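Local structure of flavin-containing monooxygenase (Allium sativum, 6WPU) at residues T22-I27 against T47-E52; W157-K162 against E171-V176. The protein probably catalyses the flavin-dependent S-oxygenation of S-allyl-L-cysteine in garlic, with FAD as its bound cofactor. All blocks are in the same frame, centred on the assembly; numbering follows the deposited sequence.

Contact 1 of 2, residues T22-I27 against T47-E52. With FAD (flavin-adenine dinucleotide), chain B.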
# COMPACT_ATOMS: atom_id res chain seq x y z
N THR A 22 -15.73 24.98 -9.03
CA THR A 22 -15.49 23.73 -9.74
C THR A 22 -14.12 23.81 -10.41
O THR A 22 -13.78 24.82 -11.04
CB THR A 22 -16.61 23.44 -10.74
OG1 THR A 22 -16.33 22.23 -11.47
CG2 THR A 22 -16.80 24.57 -11.72
N ARG A 23 -13.30 22.78 -10.21
CA ARG A 23 -11.98 22.67 -10.79
C ARG A 23 -11.94 21.45 -11.71
O ARG A 23 -12.74 20.52 -11.57
CB ARG A 23 -10.88 22.52 -9.72
CG ARG A 23 -10.72 23.74 -8.82
CD ARG A 23 -10.53 24.99 -9.65
NE ARG A 23 -10.21 26.14 -8.82
CZ ARG A 23 -10.37 27.41 -9.20
NH1 ARG A 23 -10.85 27.69 -10.40
NH2 ARG A 23 -10.05 28.39 -8.37
N HIS A 24 -11.00 21.48 -12.65
CA HIS A 24 -10.73 20.35 -13.53
C HIS A 24 -9.44 19.68 -13.06
O HIS A 24 -8.37 20.32 -13.04
CB HIS A 24 -10.64 20.81 -14.99
CG HIS A 24 -10.49 19.69 -15.96
ND1 HIS A 24 -11.41 18.67 -16.06
CD2 HIS A 24 -9.52 19.41 -16.86
CE1 HIS A 24 -11.02 17.81 -16.98
NE2 HIS A 24 -9.88 18.24 -17.49
N VAL A 25 -9.53 18.41 -12.68
CA VAL A 25 -8.51 17.74 -11.88
C VAL A 25 -8.07 16.44 -12.54
O VAL A 25 -8.91 15.63 -12.96
CB VAL A 25 -9.02 17.44 -10.46
CG1 VAL A 25 -7.87 16.89 -9.58
CG2 VAL A 25 -9.64 18.71 -9.86
N ALA A 26 -6.76 16.21 -12.60
CA ALA A 26 -6.24 14.94 -13.08
C ALA A 26 -6.09 13.97 -11.92
O ALA A 26 -5.66 14.36 -10.82
CB ALA A 26 -4.90 15.11 -13.79
N ILE A 27 -6.44 12.71 -12.16
CA ILE A 27 -6.20 11.62 -11.23
C ILE A 27 -5.24 10.64 -11.88
O ILE A 27 -5.53 10.12 -12.97
CB ILE A 27 -7.51 10.93 -10.82
CG1 ILE A 27 -8.41 11.93 -10.11
CG2 ILE A 27 -7.21 9.72 -9.90
CD1 ILE A 27 -9.80 11.52 -10.12
N THR A 47 -14.75 18.42 -12.19
CA THR A 47 -14.55 17.54 -13.33
C THR A 47 -13.16 16.91 -13.24
O THR A 47 -12.25 17.45 -12.61
CB THR A 47 -14.73 18.28 -14.65
OG1 THR A 47 -13.75 19.32 -14.74
CG2 THR A 47 -16.11 18.91 -14.75
N THR A 48 -13.00 15.75 -13.86
CA THR A 48 -11.78 14.97 -13.70
C THR A 48 -11.43 14.29 -15.00
O THR A 48 -12.30 14.02 -15.84
CB THR A 48 -11.88 13.88 -12.62
OG1 THR A 48 -12.87 12.92 -13.01
CG2 THR A 48 -12.23 14.45 -11.25
N THR A 49 -10.14 14.00 -15.15
CA THR A 49 -9.64 13.03 -16.12
C THR A 49 -8.83 12.00 -15.34
O THR A 49 -7.89 12.37 -14.61
CB THR A 49 -8.79 13.69 -17.21
OG1 THR A 49 -9.56 14.68 -17.91
CG2 THR A 49 -8.26 12.65 -18.19
N ILE A 50 -9.19 10.73 -15.47
CA ILE A 50 -8.53 9.65 -14.74
C ILE A 50 -7.62 8.90 -15.71
O ILE A 50 -8.09 8.41 -16.75
CB ILE A 50 -9.56 8.70 -14.12
CG1 ILE A 50 -10.66 9.50 -13.39
CG2 ILE A 50 -8.85 7.71 -13.21
CD1 ILE A 50 -11.95 8.72 -13.21
N PHE A 51 -6.34 8.80 -15.37
CA PHE A 51 -5.37 8.09 -16.19
C PHE A 51 -5.03 6.78 -15.50
O PHE A 51 -4.65 6.77 -14.33
CB PHE A 51 -4.10 8.91 -16.40
CG PHE A 51 -4.33 10.24 -17.06
CD1 PHE A 51 -4.30 10.36 -18.45
CD2 PHE A 51 -4.62 11.36 -16.29
CE1 PHE A 51 -4.54 11.59 -19.07
CE2 PHE A 51 -4.86 12.60 -16.89
CZ PHE A 51 -4.81 12.71 -18.29
N GLU A 52 -5.16 5.67 -16.23
CA GLU A 52 -4.76 4.36 -15.72
C GLU A 52 -3.86 3.68 -16.74
O GLU A 52 -4.24 3.49 -17.90
CB GLU A 52 -5.98 3.48 -15.41
CG GLU A 52 -5.64 2.02 -15.10
CD GLU A 52 -4.59 1.86 -14.00
OE1 GLU A 52 -3.57 1.16 -14.25
OE2 GLU A 52 -4.77 2.42 -12.90
PA FAD B . -2.37 0.61 -6.20
O1A FAD B . -3.29 -0.57 -5.89
O2A FAD B . -0.97 0.41 -6.47
O5B FAD B . -2.80 1.36 -7.45
C5B FAD B . -2.08 2.36 -8.16
C4B FAD B . -2.57 2.46 -9.62
O4B FAD B . -1.99 3.50 -10.35
C3B FAD B . -2.33 1.19 -10.40
O3B FAD B . -3.50 0.76 -11.02
C2B FAD B . -1.32 1.56 -11.43
O2B FAD B . -1.45 0.85 -12.61
C1B FAD B . -1.63 3.02 -11.62
N9A FAD B . -0.52 3.80 -12.09
C8A FAD B . 0.77 3.79 -11.56
N7A FAD B . 1.55 4.63 -12.24
C5A FAD B . 0.82 5.22 -13.27
C6A FAD B . 1.10 6.14 -14.28
N6A FAD B . 2.42 6.72 -14.42
N1A FAD B . 0.13 6.53 -15.12
C2A FAD B . -1.13 6.02 -15.04
N3A FAD B . -1.45 5.12 -14.09
C4A FAD B . -0.51 4.70 -13.19
N1 FAD B . -4.92 -3.37 2.21
C2 FAD B . -6.13 -3.87 2.80
O2 FAD B . -7.16 -3.04 3.07
N3 FAD B . -6.22 -5.19 3.20
C4 FAD B . -5.18 -6.06 2.97
O4 FAD B . -5.24 -7.36 3.33
C4X FAD B . -4.02 -5.64 2.15
N5 FAD B . -3.10 -6.59 1.72
C5X FAD B . -2.04 -6.17 0.92
C6 FAD B . -1.09 -7.12 0.49
C7 FAD B . -0.04 -6.71 -0.33
C7M FAD B . 0.97 -7.74 -0.77
C8 FAD B . 0.08 -5.38 -0.71
C8M FAD B . 1.21 -4.91 -1.57
C9 FAD B . -0.85 -4.43 -0.27
C9A FAD B . -1.91 -4.83 0.53
N10 FAD B . -2.88 -3.85 0.96
C10 FAD B . -3.95 -4.26 1.77
C1' FAD B . -2.72 -2.44 0.60
C2' FAD B . -3.10 -1.98 -0.79
O2' FAD B . -2.04 -1.30 -1.33
C3' FAD B . -4.24 -1.00 -0.59
O3' FAD B . -5.28 -1.82 -0.24
C4' FAD B . -4.64 -0.19 -1.82
O4' FAD B . -4.78 -1.08 -2.87
C5' FAD B . -3.72 0.97 -2.21
O5' FAD B . -4.12 1.25 -3.52
P FAD B . -3.61 2.38 -4.51
O1P FAD B . -4.76 2.88 -5.46
O2P FAD B . -2.88 3.43 -3.58
O3P FAD B . -2.26 1.69 -5.15
O HOH W 1 -14.67 21.93 -14.04
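Thr-22 and Thr-47 meet through a water that bonds to both hydroxyls. Thr-22 OG1 is also hydrogen-bonded to Gly-45 O. Arg-23 adds only its backbone here: its carbonyl takes the N-H of Thr-47, and its side chain leads away. This bond starts a parallel ladder, strand axes 22° apart, that pairs His-24, Val-25, Ala-26 and Ile-27 with Thr-47, Thr-48, Thr-49 and Ile-50.

His-24 makes the one direct side-chain hydrogen bond between the strands. Its CG is anti to the backbone N (chi1 -174°), which carries ND1 to 2.8 Å from Thr-47 OG1. The hydroxyl lies at the ring edge, near its plane. His-24 NE2 bonds to Glu-171, which also holds the Thr-49 hydroxyl, so both ring nitrogens are engaged and the rotation of the imidazole is probably fixed.

Val-25 gives its N-H to Thr-47 O, and its O takes the N-H of Thr-49. Ala-26 is on the same face as His-24. Its CB meets the edge of the Phe-51 ring, 4.0 Å from CE2. Ile-27 is on the other face, where CD1 lies 3.9 Å from Ile-50 CG1 and 4.0 Å from Thr-48 CG2. The two isoleucines lie side by side. Ile-27 N bonds to Thr-49 O, and Ile-27 O takes the Phe-51 N-H almost straight, at 176°.

Beyond the ladder, Glu-52 grips the FAD ribose with both carboxylate oxygens: OE1 is 2.7 Å from O2B and OE2 2.8 Å from O3B. OE1 also takes the N-H of Gly-54, and OE2 that of Ala-30. Such an acidic residue holds the adenosine ribose in Rossmann beta-alpha-beta units. Helix 32-43 covers the face of Ile-27, Thr-48 and Ile-50. Strand 168-173 packs on the opposite face, and strands 175-178 and 140-142 flank the pair.

Contact 2 of 2, residues W157-K162 against E171-V176; sequences WTVKWK and EGFDAV
Val-159 packs obliquely against the Phe-173 ring, with CG2 3.6 Å from CD1. This is the tight side of the hairpin formed by strands 157-163 and 168-173. Both side chains also touch Ala-26 and Phe-51, and the Phe-173 ring meets that of His-24. Val-176, on the next strand, closes this side: its CG2 lies 3.6 Å from Trp-157 CB, and the two side chains cross at about a right angle. The Trp-157 indole N-H is bonded to Ser-331.

Four backbone bonds join Trp-157 to Phe-173 and Val-159 to Glu-171, two for each antiparallel pair. Between them, Thr-158 faces Gly-172 in a non-hydrogen-bonded pair. This other face is loose: Gly-172 is exposed, and the Thr-158 hydroxyl turns to Glu-152.

The Val-159 and Phe-173 face becomes polar and wetter toward the turn. There a water bonded to Glu-171 OE2 at 2.9 Å reaches Trp-161 NE1 only weakly, while Glu-171 OE1 goes to His-24.

Replacing Phe-173 by an alanine would probably leave Val-159 CG2 without its ring partner and open a gap between the hairpin and strand 24-28. Backbone bonds thus zip the hairpin, while apolar side chains seat one of its faces on the parallel sheet.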
# COMPACT_ATOMS: atom_id res chain seq x y z
N TRP A 157 -1.41 22.80 -14.46
CA TRP A 157 -0.57 21.62 -14.65
C TRP A 157 -0.86 21.02 -16.01
O TRP A 157 -2.00 21.03 -16.48
CB TRP A 157 -0.82 20.59 -13.55
CG TRP A 157 -0.32 21.03 -12.20
CD1 TRP A 157 -0.98 21.79 -11.28
CD2 TRP A 157 0.96 20.73 -11.63
NE1 TRP A 157 -0.20 21.99 -10.16
CE2 TRP A 157 1.00 21.35 -10.35
CE3 TRP A 157 2.08 20.01 -12.07
CZ2 TRP A 157 2.12 21.27 -9.52
CZ3 TRP A 157 3.18 19.92 -11.25
CH2 TRP A 157 3.19 20.55 -9.98
N THR A 158 0.18 20.49 -16.65
CA THR A 158 0.04 19.71 -17.86
C THR A 158 0.41 18.27 -17.54
O THR A 158 1.49 18.01 -17.00
CB THR A 158 0.93 20.25 -18.98
OG1 THR A 158 0.51 21.59 -19.29
CG2 THR A 158 0.78 19.39 -20.22
N VAL A 159 -0.50 17.35 -17.84
CA VAL A 159 -0.26 15.92 -17.73
C VAL A 159 -0.06 15.37 -19.13
O VAL A 159 -0.93 15.49 -19.99
CB VAL A 159 -1.42 15.21 -17.02
CG1 VAL A 159 -1.14 13.70 -16.92
CG2 VAL A 159 -1.64 15.83 -15.64
N LYS A 160 1.10 14.76 -19.36
CA LYS A 160 1.42 14.13 -20.62
C LYS A 160 1.41 12.62 -20.42
O LYS A 160 1.95 12.12 -19.43
CB LYS A 160 2.78 14.61 -21.13
CG LYS A 160 3.27 13.91 -22.37
CD LYS A 160 4.62 14.47 -22.79
CE LYS A 160 5.28 13.57 -23.84
NZ LYS A 160 6.76 13.48 -23.65
N TRP A 161 0.77 11.89 -21.34
CA TRP A 161 0.57 10.46 -21.19
C TRP A 161 0.97 9.75 -22.48
O TRP A 161 1.01 10.36 -23.55
CB TRP A 161 -0.89 10.13 -20.85
CG TRP A 161 -1.88 10.71 -21.85
CD1 TRP A 161 -2.44 11.95 -21.82
CD2 TRP A 161 -2.42 10.06 -23.02
NE1 TRP A 161 -3.28 12.13 -22.89
CE2 TRP A 161 -3.29 10.99 -23.64
CE3 TRP A 161 -2.25 8.80 -23.59
CZ2 TRP A 161 -3.99 10.70 -24.82
CZ3 TRP A 161 -2.94 8.51 -24.76
CH2 TRP A 161 -3.80 9.45 -25.36
N LYS A 162 1.27 8.46 -22.36
CA LYS A 162 1.61 7.59 -23.48
C LYS A 162 0.59 6.46 -23.56
O LYS A 162 0.19 5.91 -22.53
CB LYS A 162 3.04 7.01 -23.33
N GLU A 171 -2.90 17.14 -21.53
CA GLU A 171 -4.08 17.88 -21.14
C GLU A 171 -3.72 18.81 -19.99
O GLU A 171 -2.87 18.48 -19.16
CB GLU A 171 -5.23 16.93 -20.74
CG GLU A 171 -6.51 17.64 -20.29
CD GLU A 171 -7.70 16.69 -20.08
OE1 GLU A 171 -8.78 17.17 -19.64
OE2 GLU A 171 -7.58 15.48 -20.37
N GLY A 172 -4.35 19.98 -19.97
CA GLY A 172 -4.13 20.94 -18.91
C GLY A 172 -5.14 20.79 -17.79
O GLY A 172 -6.28 20.38 -18.01
N PHE A 173 -4.71 21.11 -16.57
CA PHE A 173 -5.53 20.89 -15.38
C PHE A 173 -5.34 22.02 -14.38
O PHE A 173 -4.29 22.66 -14.32
CB PHE A 173 -5.18 19.55 -14.69
CG PHE A 173 -5.54 18.35 -15.52
CD1 PHE A 173 -4.60 17.79 -16.39
CD2 PHE A 173 -6.82 17.82 -15.45
CE1 PHE A 173 -4.93 16.70 -17.17
CE2 PHE A 173 -7.18 16.73 -16.25
CZ PHE A 173 -6.22 16.15 -17.10
N ASP A 174 -6.38 22.24 -13.58
CA ASP A 174 -6.24 23.11 -12.41
C ASP A 174 -5.48 22.42 -11.28
O ASP A 174 -4.81 23.09 -10.48
CB ASP A 174 -7.61 23.51 -11.89
CG ASP A 174 -8.40 24.33 -12.90
OD1 ASP A 174 -7.84 25.31 -13.45
OD2 ASP A 174 -9.58 23.98 -13.14
N ALA A 175 -5.60 21.09 -11.18
CA ALA A 175 -5.05 20.37 -10.04
C ALA A 175 -4.77 18.94 -10.46
O ALA A 175 -5.39 18.41 -11.38
CB ALA A 175 -6.00 20.41 -8.83
N VAL A 176 -3.81 18.33 -9.77
CA VAL A 176 -3.41 16.95 -10.03
C VAL A 176 -3.41 16.20 -8.71
O VAL A 176 -2.80 16.67 -7.74
CB VAL A 176 -2.02 16.89 -10.68
CG1 VAL A 176 -1.53 15.42 -10.78
CG2 VAL A 176 -2.03 17.54 -12.04
O HOH W 2 -6.06 13.53 -21.86

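Overall arrangement
Contact 1 joins two neighbouring strands of the parallel Rossmann-type sheet, whereas contact 2 is mainly an antiparallel hairpin stacked on that sheet. Both are partly buried. They meet where the Phe-173 ring lies against the imidazole of His-24, planes about 15° apart, beside the apolar side chains of Ala-26, Phe-51 and Val-159. Strand 175-178 belongs to contact 2 yet lies next to strand 24-28 of contact 1, and a probable backbone hydrogen bond from Asp-174 N to His-24 O (2.8 Å) ties them. Contact 1 combines a helix-covered apolar face with polar threonines at its start, and it reaches the cofactor directly. Contact 2 has one buried face and a more open one, and the side chain of Val-159 is about 8 Å from FAD.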